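Local coordinates for homospermidine synthase (Legionella pneumophila subsp. pneumophila str. Philadelphia 1, PDB 2PH5), which binds NAD in a Rossmann-type domain and probably makes the polyamine homospermidine, at residues A[368-377]-A[431-442]. Numbering follows the deposited sequence.
With SO4 (sulfate ion), chain B.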
loop_
_atom_site.group_PDB
_atom_site.type_symbol
_atom_site.label_atom_id
_atom_site.label_comp_id
_atom_site.label_asym_id
_atom_site.label_seq_id
_atom_site.Cartn_x
_atom_site.Cartn_y
_atom_site.Cartn_z
ATOM N N ARG A 368 2.348 24.746 -23.968
ATOM C CA ARG A 368 3.689 24.705 -23.381
ATOM C C ARG A 368 3.942 23.367 -22.692
ATOM O O ARG A 368 5.090 22.978 -22.478
ATOM C CB ARG A 368 3.863 25.814 -22.338
ATOM C CG ARG A 368 3.602 27.228 -22.818
ATOM C CD ARG A 368 4.726 27.750 -23.672
ATOM N NE ARG A 368 6.032 27.623 -23.029
ATOM C CZ ARG A 368 7.164 28.031 -23.592
ATOM N NH1 ARG A 368 7.130 28.587 -24.795
ATOM N NH2 ARG A 368 8.324 27.883 -22.967
ATOM N N GLY A 369 2.862 22.678 -22.328
ATOM C CA GLY A 369 2.976 21.397 -21.646
ATOM C C GLY A 369 2.385 21.470 -20.248
ATOM O O GLY A 369 2.007 22.552 -19.786
ATOM N N ALA A 370 2.289 20.335 -19.565
ATOM C CA ALA A 370 1.740 20.356 -18.213
ATOM C C ALA A 370 2.650 21.212 -17.345
ATOM O O ALA A 370 3.872 21.181 -17.489
ATOM C CB ALA A 370 1.642 18.948 -17.650
ATOM N N TYR A 371 2.043 21.972 -16.443
ATOM C CA TYR A 371 2.774 22.867 -15.549
ATOM C C TYR A 371 2.430 22.588 -14.086
ATOM O O TYR A 371 1.256 22.481 -13.720
ATOM C CB TYR A 371 2.413 24.308 -15.880
ATOM C CG TYR A 371 3.250 25.337 -15.164
ATOM C CD1 TYR A 371 4.552 25.614 -15.581
ATOM C CD2 TYR A 371 2.732 26.059 -14.092
ATOM C CE1 TYR A 371 5.319 26.589 -14.957
ATOM C CE2 TYR A 371 3.488 27.033 -13.460
ATOM C CZ TYR A 371 4.781 27.293 -13.898
ATOM O OH TYR A 371 5.524 28.266 -13.273
ATOM N N TRP A 372 3.459 22.482 -13.256
ATOM C CA TRP A 372 3.270 22.233 -11.832
ATOM C C TRP A 372 3.954 23.334 -11.044
ATOM O O TRP A 372 5.155 23.561 -11.194
ATOM C CB TRP A 372 3.882 20.897 -11.426
ATOM C CG TRP A 372 3.570 20.474 -10.025
ATOM C CD1 TRP A 372 2.589 19.600 -9.628
ATOM C CD2 TRP A 372 4.264 20.863 -8.830
ATOM N NE1 TRP A 372 2.639 19.418 -8.265
ATOM C CE2 TRP A 372 3.656 20.180 -7.752
ATOM C CE3 TRP A 372 5.341 21.721 -8.564
ATOM C CZ2 TRP A 372 4.090 20.328 -6.432
ATOM C CZ3 TRP A 372 5.775 21.871 -7.251
ATOM C CH2 TRP A 372 5.148 21.175 -6.198
ATOM N N TYR A 373 3.183 24.017 -10.207
ATOM C CA TYR A 373 3.717 25.081 -9.381
ATOM C C TYR A 373 3.357 24.762 -7.940
ATOM O O TYR A 373 2.202 24.481 -7.642
ATOM C CB TYR A 373 3.120 26.425 -9.793
ATOM C CG TYR A 373 3.714 27.583 -9.047
ATOM C CD1 TYR A 373 3.262 27.918 -7.777
ATOM C CD2 TYR A 373 4.758 28.328 -9.597
ATOM C CE1 TYR A 373 3.828 28.963 -7.073
ATOM C CE2 TYR A 373 5.338 29.385 -8.897
ATOM C CZ TYR A 373 4.865 29.697 -7.637
ATOM O OH TYR A 373 5.388 30.759 -6.930
ATOM N N GLY A 374 4.350 24.790 -7.055
ATOM C CA GLY A 374 4.093 24.484 -5.662
ATOM C C GLY A 374 5.299 24.535 -4.741
ATOM O O GLY A 374 6.336 25.120 -5.068
ATOM N N SER A 375 5.150 23.910 -3.577
ATOM C CA SER A 375 6.192 23.879 -2.563
ATOM C C SER A 375 6.781 22.502 -2.327
ATOM O O SER A 375 6.055 21.527 -2.167
ATOM C CB SER A 375 5.641 24.407 -1.236
ATOM O OG SER A 375 6.376 23.903 -0.136
ATOM N N THR A 376 8.106 22.431 -2.320
ATOM C CA THR A 376 8.800 21.184 -2.059
ATOM C C THR A 376 9.621 21.470 -0.820
ATOM O O THR A 376 10.689 22.070 -0.903
ATOM C CB THR A 376 9.742 20.800 -3.191
ATOM O OG1 THR A 376 9.013 20.751 -4.421
ATOM C CG2 THR A 376 10.357 19.431 -2.917
ATOM N N LEU A 377 9.098 21.069 0.333
ATOM C CA LEU A 377 9.769 21.291 1.608
ATOM C C LEU A 377 10.211 19.967 2.216
ATOM O O LEU A 377 9.420 19.033 2.330
ATOM C CB LEU A 377 8.827 22.006 2.589
ATOM C CG LEU A 377 9.336 22.181 4.029
ATOM C CD1 LEU A 377 10.517 23.136 4.025
ATOM C CD2 LEU A 377 8.224 22.710 4.942
ATOM N N LYS A 431 6.395 32.120 1.497
ATOM C CA LYS A 431 7.544 31.630 0.733
ATOM C C LYS A 431 8.758 31.225 1.567
ATOM O O LYS A 431 9.399 30.222 1.286
ATOM C CB LYS A 431 7.950 32.688 -0.296
ATOM C CG LYS A 431 8.360 32.131 -1.646
ATOM C CD LYS A 431 7.991 33.101 -2.775
ATOM C CE LYS A 431 8.239 32.487 -4.162
ATOM N NZ LYS A 431 7.762 33.332 -5.300
ATOM N N PRO A 432 9.097 32.014 2.597
ATOM C CA PRO A 432 10.252 31.686 3.444
ATOM C C PRO A 432 10.023 30.445 4.291
ATOM O O PRO A 432 10.924 29.980 4.983
ATOM C CB PRO A 432 10.407 32.932 4.314
ATOM C CG PRO A 432 9.917 34.022 3.419
ATOM C CD PRO A 432 8.663 33.403 2.834
ATOM N N TYR A 433 8.810 29.911 4.225
ATOM C CA TYR A 433 8.437 28.741 5.007
ATOM C C TYR A 433 8.154 27.520 4.142
ATOM O O TYR A 433 7.901 26.435 4.664
ATOM C CB TYR A 433 7.178 29.058 5.817
ATOM C CG TYR A 433 7.374 30.032 6.956
ATOM C CD1 TYR A 433 7.974 29.625 8.144
ATOM C CD2 TYR A 433 6.933 31.352 6.857
ATOM C CE1 TYR A 433 8.128 30.500 9.210
ATOM C CE2 TYR A 433 7.084 32.244 7.920
ATOM C CZ TYR A 433 7.684 31.807 9.098
ATOM O OH TYR A 433 7.839 32.666 10.166
ATOM N N LEU A 434 8.215 27.691 2.825
ATOM C CA LEU A 434 7.891 26.608 1.903
ATOM C C LEU A 434 9.053 25.946 1.161
ATOM O O LEU A 434 8.841 25.197 0.207
ATOM C CB LEU A 434 6.853 27.124 0.897
ATOM C CG LEU A 434 5.608 27.758 1.537
ATOM C CD1 LEU A 434 4.658 28.279 0.463
ATOM C CD2 LEU A 434 4.914 26.726 2.391
ATOM N N GLY A 435 10.275 26.208 1.611
ATOM C CA GLY A 435 11.436 25.623 0.967
ATOM C C GLY A 435 11.565 26.140 -0.453
ATOM O O GLY A 435 11.401 27.337 -0.708
ATOM N N LYS A 436 11.867 25.245 -1.382
ATOM C CA LYS A 436 11.986 25.649 -2.767
ATOM C C LYS A 436 10.594 25.656 -3.386
ATOM O O LYS A 436 9.887 24.652 -3.362
ATOM C CB LYS A 436 12.906 24.698 -3.530
ATOM C CG LYS A 436 12.529 23.247 -3.411
ATOM C CD LYS A 436 13.533 22.366 -4.142
ATOM C CE LYS A 436 13.624 22.728 -5.622
ATOM N NZ LYS A 436 14.373 21.690 -6.397
ATOM N N VAL A 437 10.205 26.811 -3.913
ATOM C CA VAL A 437 8.903 26.989 -4.533
ATOM C C VAL A 437 9.075 27.562 -5.938
ATOM O O VAL A 437 9.864 28.481 -6.153
ATOM C CB VAL A 437 8.008 27.916 -3.649
ATOM C CG1 VAL A 437 8.884 28.884 -2.878
ATOM C CG2 VAL A 437 7.004 28.676 -4.500
ATOM N N GLY A 438 8.345 26.985 -6.893
ATOM C CA GLY A 438 8.412 27.424 -8.277
ATOM C C GLY A 438 7.592 26.567 -9.236
ATOM O O GLY A 438 6.878 25.648 -8.823
ATOM N N GLY A 439 7.703 26.874 -10.527
ATOM C CA GLY A 439 6.973 26.143 -11.548
ATOM C C GLY A 439 7.851 25.176 -12.319
ATOM O O GLY A 439 9.064 25.358 -12.425
ATOM N N TYR A 440 7.235 24.128 -12.850
ATOM C CA TYR A 440 7.955 23.125 -13.608
ATOM C C TYR A 440 7.092 22.637 -14.763
ATOM O O TYR A 440 5.935 22.245 -14.576
ATOM C CB TYR A 440 8.319 21.932 -12.724
ATOM C CG TYR A 440 9.035 22.289 -11.446
ATOM C CD1 TYR A 440 8.329 22.755 -10.337
ATOM C CD2 TYR A 440 10.417 22.127 -11.334
ATOM C CE1 TYR A 440 8.979 23.045 -9.143
ATOM C CE2 TYR A 440 11.080 22.413 -10.149
ATOM C CZ TYR A 440 10.353 22.870 -9.053
ATOM O OH TYR A 440 11.004 23.126 -7.865
ATOM N N TYR A 441 7.669 22.674 -15.958
ATOM C CA TYR A 441 7.003 22.225 -17.171
ATOM C C TYR A 441 7.401 20.772 -17.394
ATOM O O TYR A 441 8.472 20.342 -16.965
ATOM C CB TYR A 441 7.464 23.067 -18.366
ATOM C CG TYR A 441 6.748 24.388 -18.510
ATOM C CD1 TYR A 441 5.426 24.434 -18.945
ATOM C CD2 TYR A 441 7.375 25.590 -18.181
ATOM C CE1 TYR A 441 4.739 25.640 -19.045
ATOM C CE2 TYR A 441 6.695 26.808 -18.277
ATOM C CZ TYR A 441 5.375 26.820 -18.706
ATOM O OH TYR A 441 4.681 28.007 -18.776
ATOM N N THR A 442 6.536 20.013 -18.055
ATOM C CA THR A 442 6.836 18.621 -18.353
ATOM C C THR A 442 6.050 18.136 -19.551
ATOM O O THR A 442 4.928 18.574 -19.785
ATOM C CB THR A 442 6.517 17.680 -17.179
ATOM O OG1 THR A 442 6.689 16.327 -17.612
ATOM C CG2 THR A 442 5.082 17.866 -16.710
HETATM S S SO4 B . 9.009 29.090 -27.280
HETATM O O1 SO4 B . 9.980 29.446 -28.330
HETATM O O2 SO4 B . 7.705 28.769 -27.894
HETATM O O3 SO4 B . 8.852 30.237 -26.359
HETATM O O4 SO4 B . 9.508 27.918 -26.534
HETATM O O HOH W 1 9.714 23.095 -5.700
#
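Strands 370-377 and 436-442 form the antiparallel margin of the mixed sheet in the C-terminal domain, 436-442 being its outermost strand within the chain. W372 and Y440 make a hydrogen-bonded pair, W372 N giving a nearly straight bond to Y440 O (2.8 Å, 161°). On one face, Y371 points an edge at the ring of Y441: Y371 CD1 stands 3.3 Å above the centre of the Y441 ring, the planes inclined at 56°. With CG anti to the backbone N (chi1 -172°), the Y371 ring also reaches across G439, where Y371 CZ lies 3.4 Å from G439 CA; its hydroxyl is bonded to N173 on helix 158-176. Y373 likewise lays CD2 3.4 Å from G439 N; G439, having no side chain, leaves room for both rings. On the other face, W372 and Y440 lie side by side, with CE3 of W372 3.6 Å from CD1 of Y440. A water joins Y440 OH to K436 O and T376 OG1, the latter also bonded to E358. S375 OG donates to L434 O (2.8 Å), tying strand 370-377 to the loop that leads into strand 436-442. The pairing is that of an antiparallel sheet edge, packed through Y371 and Y373 on helix 158-176.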